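Local coordinates for protein MucR Phosphodiesterase (Pseudomonas aeruginosa, PDB 5M1T) that belongs to the EAL-domain family and binds C2E together with magnesium ions, at residues L201-L206 with L236-V241; V54-G59 with N260-F265; A104-R109 with L144-E149. All blocks are in the same frame, centred on the assembly; numbering follows the deposited sequence.

Contact 1 (L201-L206 with L236-V241)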
loop_
_atom_site.group_PDB
_atom_site.type_symbol
_atom_site.label_atom_id
_atom_site.label_comp_id
_atom_site.label_asym_id
_atom_site.label_seq_id
_atom_site.Cartn_x
_atom_site.Cartn_y
_atom_site.Cartn_z
ATOM N N LEU A 201 -12.209 -12.428 0.609
ATOM C CA LEU A 201 -10.764 -12.458 0.669
ATOM C C LEU A 201 -10.252 -13.895 0.524
ATOM O O LEU A 201 -10.810 -14.823 1.094
ATOM C CB LEU A 201 -10.245 -11.833 1.981
ATOM C CG LEU A 201 -10.523 -10.343 2.215
ATOM C CD1 LEU A 201 -10.006 -9.892 3.570
ATOM C CD2 LEU A 201 -9.937 -9.467 1.129
ATOM N N PRO A 202 -9.176 -14.080 -0.244
ATOM C CA PRO A 202 -8.577 -15.416 -0.438
ATOM C C PRO A 202 -7.630 -15.766 0.706
ATOM O O PRO A 202 -6.479 -16.160 0.476
ATOM C CB PRO A 202 -7.797 -15.269 -1.755
ATOM C CG PRO A 202 -7.423 -13.825 -1.792
ATOM C CD PRO A 202 -8.456 -13.041 -0.996
ATOM N N ALA A 203 -8.120 -15.593 1.935
ATOM C CA ALA A 203 -7.385 -15.978 3.098
ATOM C C ALA A 203 -7.515 -17.468 3.236
ATOM O O ALA A 203 -8.421 -18.059 2.707
ATOM C CB ALA A 203 -7.939 -15.284 4.331
ATOM N N SER A 204 -6.576 -18.062 3.940
ATOM C CA SER A 204 -6.539 -19.483 4.179
ATOM C C SER A 204 -6.670 -19.764 5.638
ATOM O O SER A 204 -7.056 -20.838 6.009
ATOM C CB SER A 204 -5.196 -20.044 3.714
ATOM O OG SER A 204 -5.277 -20.311 2.345
ATOM N N GLU A 205 -6.303 -18.792 6.474
ATOM C CA GLU A 205 -6.377 -18.977 7.929
ATOM C C GLU A 205 -6.657 -17.674 8.686
ATOM O O GLU A 205 -6.304 -16.588 8.230
ATOM C CB GLU A 205 -5.100 -19.651 8.457
ATOM C CG GLU A 205 -3.880 -18.797 8.390
ATOM C CD GLU A 205 -2.622 -19.377 9.066
ATOM O OE1 GLU A 205 -2.357 -20.621 9.006
ATOM O OE2 GLU A 205 -1.870 -18.535 9.642
ATOM N N LEU A 206 -7.338 -17.812 9.823
ATOM C CA LEU A 206 -7.411 -16.759 10.795
ATOM C C LEU A 206 -6.575 -17.138 11.997
ATOM O O LEU A 206 -6.558 -18.310 12.400
ATOM C CB LEU A 206 -8.835 -16.506 11.232
ATOM C CG LEU A 206 -9.919 -16.373 10.173
ATOM C CD1 LEU A 206 -11.222 -16.203 10.917
ATOM C CD2 LEU A 206 -9.675 -15.196 9.228
ATOM N N LEU A 236 -16.671 -20.448 7.110
ATOM C CA LEU A 236 -16.041 -19.790 5.965
ATOM C C LEU A 236 -14.861 -20.577 5.360
ATOM O O LEU A 236 -14.183 -20.105 4.436
ATOM C CB LEU A 236 -15.549 -18.401 6.368
ATOM C CG LEU A 236 -16.600 -17.455 6.902
ATOM C CD1 LEU A 236 -15.917 -16.242 7.509
ATOM C CD2 LEU A 236 -17.544 -17.090 5.774
ATOM N N ASN A 237 -14.599 -21.753 5.907
ATOM C CA ASN A 237 -13.574 -22.635 5.379
ATOM C C ASN A 237 -12.181 -22.041 5.519
ATOM O O ASN A 237 -11.419 -21.957 4.564
ATOM C CB ASN A 237 -13.860 -22.973 3.908
ATOM C CG ASN A 237 -13.141 -24.219 3.468
ATOM O OD1 ASN A 237 -13.006 -25.158 4.242
ATOM N ND2 ASN A 237 -12.656 -24.231 2.228
ATOM N N LEU A 238 -11.861 -21.624 6.732
ATOM C CA LEU A 238 -10.554 -21.115 7.032
ATOM C C LEU A 238 -9.985 -21.918 8.207
ATOM O O LEU A 238 -10.695 -22.188 9.199
ATOM C CB LEU A 238 -10.645 -19.631 7.392
ATOM C CG LEU A 238 -11.228 -18.747 6.306
ATOM C CD1 LEU A 238 -11.606 -17.392 6.865
ATOM C CD2 LEU A 238 -10.283 -18.600 5.119
ATOM N N LYS A 239 -8.724 -22.310 8.090
ATOM C CA LYS A 239 -8.038 -22.892 9.218
ATOM C C LYS A 239 -7.961 -21.851 10.340
ATOM O O LYS A 239 -7.760 -20.656 10.076
ATOM C CB LYS A 239 -6.609 -23.319 8.832
ATOM C CG LYS A 239 -6.508 -24.405 7.777
ATOM C CD LYS A 239 -7.222 -25.659 8.235
ATOM C CE LYS A 239 -6.767 -26.915 7.486
ATOM N NZ LYS A 239 -7.792 -27.998 7.705
ATOM N N ILE A 240 -8.084 -22.317 11.578
ATOM C CA ILE A 240 -7.926 -21.453 12.742
ATOM C C ILE A 240 -6.636 -21.758 13.548
ATOM O O ILE A 240 -6.367 -22.910 13.902
ATOM C CB ILE A 240 -9.143 -21.599 13.674
ATOM C CG1 ILE A 240 -10.406 -21.205 12.932
ATOM C CG2 ILE A 240 -8.994 -20.729 14.909
ATOM C CD1 ILE A 240 -10.358 -19.799 12.378
ATOM N N VAL A 241 -5.846 -20.720 13.811
ATOM C CA VAL A 241 -4.669 -20.853 14.637
ATOM C C VAL A 241 -4.934 -20.137 15.945
ATOM O O VAL A 241 -5.305 -18.931 15.954
ATOM C CB VAL A 241 -3.434 -20.209 13.970
ATOM C CG1 VAL A 241 -2.187 -20.451 14.811
ATOM C CG2 VAL A 241 -3.201 -20.747 12.573
#
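Leu206 and Ile240 sit side by side on neighbouring parallel strands of the EAL-domain barrel, a TIM-barrel-like fold. The Leu206 side chain can be traced outward from CB, which meets CD1 of Ile240 at 3.8 Å. CG touches both that methyl and CD1 of Leu238, then the branches part: CD1 stays with Ile240, while CD2 of Leu206 rests on CD1 of Leu238 at 3.8 Å. With CG anti to the carbonyl carbon (chi1 -48°), the branched end is laid across both neighbours, and Ile185 and Phe188 of strand 182-188 also touch it. Leu238 reaches the other way with its second methyl, CD2, to CB of Ala203.

The backbones are stitched in parallel fashion. Leu206 uses both its backbone polar atoms, its N giving to Lys239 O at 2.9 Å and its O receiving Val241 N at 2.9 Å; Lys239 N in turn reaches Ser204 O. Glu205 points to the other face of the sheet, where its carboxylate is held by Lys53 through a salt bridge and by the hydroxyl of Ser184. The carboxylate has an apolar neighbour as well: Val241 CG2 lies 3.7 Å from Glu205 OE1.

Contact 2 (V54-G59 with N260-F265). With C2E (9,9'-[(2R,3R,3aS,5S,7aR,9R,10R,10aS,12S,14aR)-3,5,10,12-tetrahydroxy-5,12-dioxidooctahydro-2H,7H-difuro[3,2-d:3',2'-j][1,3,7,9,2,8]tetraoxadiphosphacyclododecine-2,9-diyl]bis(2-amino-1,9-dihydro-6H-purin-6-one)), chain C.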
loop_
_atom_site.group_PDB
_atom_site.type_symbol
_atom_site.label_atom_id
_atom_site.label_comp_id
_atom_site.label_asym_id
_atom_site.label_seq_id
_atom_site.Cartn_x
_atom_site.Cartn_y
_atom_site.Cartn_z
ATOM N N VAL A 54 1.782 -25.685 15.465
ATOM C CA VAL A 54 1.650 -27.133 15.677
ATOM C C VAL A 54 0.198 -27.545 15.521
ATOM O O VAL A 54 -0.671 -26.815 15.985
ATOM C CB VAL A 54 2.165 -27.434 17.099
ATOM C CG1 VAL A 54 1.731 -28.767 17.601
ATOM C CG2 VAL A 54 3.676 -27.383 17.106
ATOM N N LEU A 55 -0.078 -28.695 14.883
ATOM C CA LEU A 55 -1.451 -29.222 14.863
ATOM C C LEU A 55 -1.901 -29.517 16.293
ATOM O O LEU A 55 -1.110 -29.920 17.135
ATOM C CB LEU A 55 -1.650 -30.444 13.940
ATOM C CG LEU A 55 -1.639 -30.163 12.403
ATOM C CD1 LEU A 55 -2.173 -31.357 11.612
ATOM C CD2 LEU A 55 -2.375 -28.895 11.947
ATOM N N ALA A 56 -3.152 -29.202 16.572
ATOM C CA ALA A 56 -3.693 -29.303 17.917
ATOM C C ALA A 56 -3.996 -30.773 18.245
ATOM O O ALA A 56 -4.543 -31.474 17.414
ATOM C CB ALA A 56 -4.965 -28.491 17.991
ATOM N N PRO A 57 -3.681 -31.249 19.443
ATOM C CA PRO A 57 -3.135 -30.471 20.545
ATOM C C PRO A 57 -1.617 -30.271 20.532
ATOM O O PRO A 57 -1.127 -29.273 21.054
ATOM C CB PRO A 57 -3.490 -31.334 21.754
ATOM C CG PRO A 57 -3.430 -32.741 21.225
ATOM C CD PRO A 57 -3.977 -32.642 19.833
ATOM N N ASN A 58 -0.881 -31.238 19.997
ATOM C CA ASN A 58 0.576 -31.161 20.013
ATOM C C ASN A 58 1.182 -31.846 18.800
ATOM O O ASN A 58 2.317 -32.271 18.844
ATOM C CB ASN A 58 1.074 -31.819 21.278
ATOM C CG ASN A 58 2.283 -31.136 21.835
ATOM O OD1 ASN A 58 2.976 -30.386 21.134
ATOM N ND2 ASN A 58 2.550 -31.382 23.109
ATOM N N GLY A 59 0.368 -31.925 17.736
ATOM C CA GLY A 59 0.474 -32.885 16.613
ATOM C C GLY A 59 1.677 -32.410 15.889
ATOM O O GLY A 59 2.397 -31.589 16.446
ATOM N N ASN A 260 -7.409 -25.740 14.595
ATOM C CA ASN A 260 -6.624 -26.600 13.730
ATOM C C ASN A 260 -5.209 -26.652 14.272
ATOM O O ASN A 260 -4.649 -27.739 14.452
ATOM C CB ASN A 260 -6.688 -26.112 12.278
ATOM C CG ASN A 260 -8.131 -26.052 11.764
ATOM O OD1 ASN A 260 -8.798 -24.994 11.779
ATOM N ND2 ASN A 260 -8.649 -27.215 11.364
ATOM N N SER A 261 -4.659 -25.486 14.597
ATOM C CA SER A 261 -3.288 -25.397 15.031
ATOM C C SER A 261 -3.088 -24.383 16.150
ATOM O O SER A 261 -3.918 -23.480 16.371
ATOM C CB SER A 261 -2.379 -25.083 13.841
ATOM O OG SER A 261 -2.790 -23.919 13.151
ATOM N N LEU A 262 -2.007 -24.594 16.902
ATOM C CA LEU A 262 -1.714 -23.804 18.082
ATOM C C LEU A 262 -0.312 -23.232 17.972
ATOM O O LEU A 262 0.585 -23.852 17.383
ATOM C CB LEU A 262 -1.795 -24.653 19.355
ATOM C CG LEU A 262 -3.029 -25.534 19.605
ATOM C CD1 LEU A 262 -2.867 -26.242 20.942
ATOM C CD2 LEU A 262 -4.316 -24.735 19.630
ATOM N N GLN A 263 -0.139 -22.069 18.585
ATOM C CA GLN A 263 1.153 -21.416 18.682
ATOM C C GLN A 263 1.259 -20.797 20.074
ATOM O O GLN A 263 0.288 -20.227 20.603
ATOM C CB GLN A 263 1.207 -20.354 17.620
ATOM C CG GLN A 263 2.526 -19.760 17.392
ATOM C CD GLN A 263 2.506 -18.782 16.238
ATOM O OE1 GLN A 263 1.726 -18.932 15.279
ATOM N NE2 GLN A 263 3.393 -17.788 16.305
ATOM N N GLY A 264 2.399 -20.989 20.723
ATOM C CA GLY A 264 2.551 -20.419 22.048
ATOM C C GLY A 264 3.743 -20.962 22.777
ATOM O O GLY A 264 4.326 -21.986 22.364
ATOM N N PHE A 265 4.093 -20.276 23.869
ATOM C CA PHE A 265 5.228 -20.656 24.700
ATOM C C PHE A 265 5.167 -22.111 25.205
ATOM O O PHE A 265 6.184 -22.755 25.318
ATOM C CB PHE A 265 5.376 -19.727 25.889
ATOM C CG PHE A 265 5.836 -18.350 25.534
ATOM C CD1 PHE A 265 6.116 -17.994 24.229
ATOM C CD2 PHE A 265 6.023 -17.414 26.526
ATOM C CE1 PHE A 265 6.564 -16.748 23.920
ATOM C CE2 PHE A 265 6.450 -16.156 26.216
ATOM C CZ PHE A 265 6.716 -15.830 24.902
HETATM P P1 C2E C . 2.281 -11.120 16.155
HETATM O O2P C2E C . 2.218 -11.219 14.656
HETATM O O1P C2E C . 0.955 -11.288 16.869
HETATM O "O5'" C2E C . 3.315 -12.225 16.656
HETATM C "C5'" C2E C . 3.037 -13.019 17.789
HETATM C "C4'" C2E C . 3.607 -12.397 19.043
HETATM O "O4'" C2E C . 3.126 -13.145 20.176
HETATM C "C3'" C2E C . 5.123 -12.474 19.096
HETATM O "O3'" C2E C . 5.614 -11.341 19.811
HETATM C "C2'" C2E C . 5.399 -13.722 19.906
HETATM O "O2'" C2E C . 6.666 -13.699 20.565
HETATM C "C1'" C2E C . 4.254 -13.631 20.905
HETATM N N9 C2E C . 3.898 -14.908 21.521
HETATM C C8 C2E C . 3.804 -16.103 20.916
HETATM N N7 C2E C . 3.440 -17.049 21.809
HETATM C C5 C2E C . 3.286 -16.448 22.997
HETATM C C6 C2E C . 2.911 -16.868 24.351
HETATM O O6 C2E C . 2.628 -18.066 24.579
HETATM N N1 C2E C . 2.879 -15.922 25.303
HETATM C C2 C2E C . 3.183 -14.628 25.054
HETATM N N2 C2E C . 3.140 -13.720 26.056
HETATM N N3 C2E C . 3.523 -14.177 23.833
HETATM C C4 C2E C . 3.594 -15.036 22.799
HETATM P P11 C2E C . 6.849 -10.484 19.238
HETATM O O21 C2E C . 7.889 -11.447 18.688
HETATM O O11 C2E C . 7.426 -9.675 20.351
HETATM O O5A C2E C . 6.277 -9.580 18.050
HETATM C C5A C2E C . 5.243 -8.636 18.345
HETATM C C4A C2E C . 4.636 -8.128 17.056
HETATM O O4A C2E C . 5.629 -7.528 16.232
HETATM C C3A C2E C . 4.085 -9.232 16.191
HETATM O O3A C2E C . 2.802 -9.664 16.611
HETATM C C2A C2E C . 4.066 -8.600 14.824
HETATM O O2A C2E C . 2.941 -7.749 14.658
HETATM C C1A C2E C . 5.299 -7.732 14.853
HETATM N N91 C2E C . 6.414 -8.393 14.116
HETATM C C81 C2E C . 7.293 -9.317 14.559
HETATM N N71 C2E C . 8.182 -9.643 13.583
HETATM C C51 C2E C . 7.856 -8.911 12.503
HETATM C C61 C2E C . 8.359 -8.756 11.128
HETATM O O61 C2E C . 9.333 -9.433 10.732
HETATM N N11 C2E C . 7.730 -7.883 10.322
HETATM C C21 C2E C . 6.664 -7.166 10.740
HETATM N N21 C2E C . 6.073 -6.307 9.891
HETATM N N31 C2E C . 6.144 -7.252 11.982
HETATM C C41 C2E C . 6.696 -8.103 12.866
#
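In the EAL barrel, Phe265 lays one face of its ring over a guanine base of C2E, with C6 of the base 3.4 Å above the ring plane and displaced toward the rim. The overlap runs the length of the ring: CD1 and CE1 of Phe265 lie by C5 of the base, and CZ by C2. Arg269 makes a cation-pi contact with the same phenyl ring. Phe265 N also gives a straight hydrogen bond to O6 of C2E, 2.7 Å long, so one residue holds the base both with a ring face and with its backbone N-H.

Earlier in the same segment, strand 261-263 pairs antiparallel with 54-55, joining the first and last strands of the barrel. Val54 and Leu262 form a hydrogen-bonded pair, Leu262 N reaching Val54 O at 2.7 Å and Val54 N returning to Leu262 O at 2.9 Å. Leu55 and Ser261 make the next, non-hydrogen-bonded pair. Past the strand end, Ala56 N still gives to Asn260 O at 3.0 Å, from 30° out of the carbonyl plane. Leu262 turns CG to the side of its own backbone N (chi1 -50°), which sets CG 3.9 Å from Ala56 CB and leaves CD1 of Leu262 3.5 Å from Pro57 O.

Contact 3 (A104-R109 with L144-E149)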
loop_
_atom_site.group_PDB
_atom_site.type_symbol
_atom_site.label_atom_id
_atom_site.label_comp_id
_atom_site.label_asym_id
_atom_site.label_seq_id
_atom_site.Cartn_x
_atom_site.Cartn_y
_atom_site.Cartn_z
ATOM N N ALA A 104 13.865 -15.265 5.541
ATOM C CA ALA A 104 12.829 -16.256 5.792
ATOM C C ALA A 104 12.766 -17.221 4.607
ATOM O O ALA A 104 12.589 -18.428 4.758
ATOM C CB ALA A 104 11.489 -15.568 5.978
ATOM N N CYS A 105 12.849 -16.680 3.410
ATOM C CA CYS A 105 12.796 -17.529 2.223
ATOM C C CYS A 105 14.032 -18.398 2.131
ATOM O O CYS A 105 13.954 -19.544 1.735
ATOM C CB CYS A 105 12.602 -16.700 0.941
ATOM S SG CYS A 105 10.918 -16.039 0.764
ATOM N N ARG A 106 15.173 -17.857 2.520
ATOM C CA ARG A 106 16.437 -18.594 2.505
ATOM C C ARG A 106 16.333 -19.765 3.453
ATOM O O ARG A 106 16.680 -20.914 3.115
ATOM C CB ARG A 106 17.586 -17.699 2.942
ATOM C CG ARG A 106 18.969 -18.286 2.644
ATOM C CD ARG A 106 20.122 -17.439 3.183
ATOM N NE ARG A 106 20.077 -17.290 4.638
ATOM C CZ ARG A 106 20.484 -18.214 5.525
ATOM N NH1 ARG A 106 21.015 -19.368 5.133
ATOM N NH2 ARG A 106 20.362 -17.981 6.834
ATOM N N GLN A 107 15.837 -19.471 4.646
ATOM C CA GLN A 107 15.679 -20.478 5.666
ATOM C C GLN A 107 14.706 -21.593 5.279
ATOM O O GLN A 107 14.986 -22.775 5.523
ATOM C CB GLN A 107 15.234 -19.840 6.966
ATOM C CG GLN A 107 15.368 -20.760 8.146
ATOM C CD GLN A 107 16.813 -21.215 8.371
ATOM O OE1 GLN A 107 17.728 -20.397 8.486
ATOM N NE2 GLN A 107 17.013 -22.508 8.420
ATOM N N MET A 108 13.566 -21.232 4.697
ATOM C CA MET A 108 12.587 -22.239 4.312
ATOM C C MET A 108 13.180 -23.177 3.250
ATOM O O MET A 108 13.057 -24.409 3.350
ATOM C CB MET A 108 11.295 -21.576 3.825
ATOM C CG MET A 108 10.116 -22.530 3.606
ATOM S SD MET A 108 9.646 -23.636 4.975
ATOM C CE MET A 108 9.388 -22.474 6.240
ATOM N N ARG A 109 13.835 -22.588 2.234
ATOM C CA ARG A 109 14.542 -23.360 1.233
ATOM C C ARG A 109 15.491 -24.375 1.881
ATOM O O ARG A 109 15.440 -25.547 1.569
ATOM C CB ARG A 109 15.301 -22.425 0.303
ATOM C CG ARG A 109 15.998 -23.084 -0.882
ATOM C CD ARG A 109 15.037 -23.617 -1.938
ATOM N NE ARG A 109 14.775 -25.037 -1.768
ATOM C CZ ARG A 109 13.669 -25.673 -2.174
ATOM N NH1 ARG A 109 12.674 -25.012 -2.757
ATOM N NH2 ARG A 109 13.542 -26.988 -1.974
ATOM N N LEU A 144 11.701 -16.350 -6.153
ATOM C CA LEU A 144 12.561 -16.703 -7.287
ATOM C C LEU A 144 14.053 -16.767 -6.873
ATOM O O LEU A 144 14.734 -17.754 -7.139
ATOM C CB LEU A 144 12.328 -15.707 -8.423
ATOM C CG LEU A 144 13.096 -15.971 -9.719
ATOM C CD1 LEU A 144 12.504 -17.174 -10.462
ATOM C CD2 LEU A 144 13.083 -14.695 -10.582
ATOM N N ARG A 145 14.534 -15.741 -6.176
ATOM C CA ARG A 145 15.916 -15.703 -5.648
ATOM C C ARG A 145 16.345 -16.963 -4.886
ATOM O O ARG A 145 17.487 -17.401 -4.978
ATOM C CB ARG A 145 16.072 -14.482 -4.725
ATOM C CG ARG A 145 17.497 -14.032 -4.446
ATOM C CD ARG A 145 17.519 -12.898 -3.396
ATOM N NE ARG A 145 16.630 -11.803 -3.776
ATOM C CZ ARG A 145 15.697 -11.201 -3.018
ATOM N NH1 ARG A 145 15.440 -11.524 -1.741
ATOM N NH2 ARG A 145 14.981 -10.257 -3.588
ATOM N N HIS A 146 15.431 -17.532 -4.104
ATOM C CA HIS A 146 15.725 -18.698 -3.263
ATOM C C HIS A 146 15.074 -19.972 -3.774
ATOM O O HIS A 146 14.990 -20.941 -3.048
ATOM C CB HIS A 146 15.266 -18.400 -1.830
ATOM C CG HIS A 146 16.037 -17.289 -1.192
ATOM N ND1 HIS A 146 17.322 -17.450 -0.722
ATOM C CD2 HIS A 146 15.735 -15.982 -1.024
ATOM C CE1 HIS A 146 17.769 -16.298 -0.265
ATOM N NE2 HIS A 146 16.818 -15.393 -0.422
ATOM N N SER A 147 14.592 -19.951 -5.020
ATOM C CA SER A 147 13.912 -21.108 -5.636
ATOM C C SER A 147 12.892 -21.757 -4.692
ATOM O O SER A 147 12.902 -22.985 -4.463
ATOM C CB SER A 147 14.945 -22.150 -6.074
ATOM O OG SER A 147 16.010 -21.517 -6.723
ATOM N N LEU A 148 12.006 -20.936 -4.158
ATOM C CA LEU A 148 11.077 -21.388 -3.127
ATOM C C LEU A 148 9.657 -21.436 -3.669
ATOM O O LEU A 148 9.135 -20.427 -4.137
ATOM C CB LEU A 148 11.151 -20.465 -1.903
ATOM C CG LEU A 148 10.221 -20.876 -0.744
ATOM C CD1 LEU A 148 10.560 -22.245 -0.148
ATOM C CD2 LEU A 148 10.238 -19.798 0.311
ATOM N N GLU A 149 9.039 -22.597 -3.615
ATOM C CA GLU A 149 7.662 -22.734 -4.056
ATOM C C GLU A 149 6.769 -21.814 -3.240
ATOM O O GLU A 149 6.888 -21.772 -2.018
ATOM C CB GLU A 149 7.185 -24.185 -3.908
ATOM C CG GLU A 149 8.065 -25.168 -4.656
ATOM C CD GLU A 149 9.209 -25.700 -3.784
ATOM O OE1 GLU A 149 9.691 -24.986 -2.875
ATOM O OE2 GLU A 149 9.605 -26.870 -3.993
#
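Leu148 plugs its two methyls against helix 93-113 of the EAL barrel, just after helix 135-145 has ended in a Schellman motif with Ser147, at positive phi, as its C-prime residue. This is the tight, buried side. Leu148 CD2 meets Cys105 SG at 3.8 Å and CD1 meets Met108 CG at 3.8 Å; chi1 of -179°, with CG away from the backbone N, aims this fork at the helix. Leu143 and Leu112 close in on the same side chain.

Next to it, His146 turns a ring face to the helix backbone, with Arg106 N 3.8 Å above the ring centre; Arg145 CG lies over the opposite face. Arg106 CB comes within 3.5 Å of His146 CE1, but its guanidinium leads away to Glu103, and His146 NE2 is bonded to Asp102, which probably limits the ring's rotation.

Toward solvent the contact turns polar, and its bonds are bent. Arg109, its chain bent at chi2 and chi3, brings a single nitrogen to two acceptors, while NH2 goes to Asp113. NH1 gives to Ser147 O at 2.7 Å, and also forms a salt bridge with exposed Glu149, meeting OE1 at 3.0 Å from 41° above the carboxylate plane.

How the contacts relate
Contacts 1 and 2 belong to the same sheet, since strands 239-243 and 261-263 are neighbours in it: contact 1 is a buried parallel pairing, contact 2 the partly buried antiparallel one where first and last strands meet. They touch directly, the side-chain oxygen OD1 of Asn260 lying 2.8 Å from the backbone N of Ile240, a probable hydrogen bond. Contact 3 stands apart, about 12 Å from either by nearest atoms, among the outer helices, and has no backbone-to-backbone bond across it, where the others rely on such bonds. It also carries a salt bridge on its solvent side. Of the three, contact 2 alone reaches C2E directly. Along the chain, both other contacts fall inside the loop that contact 2 closes.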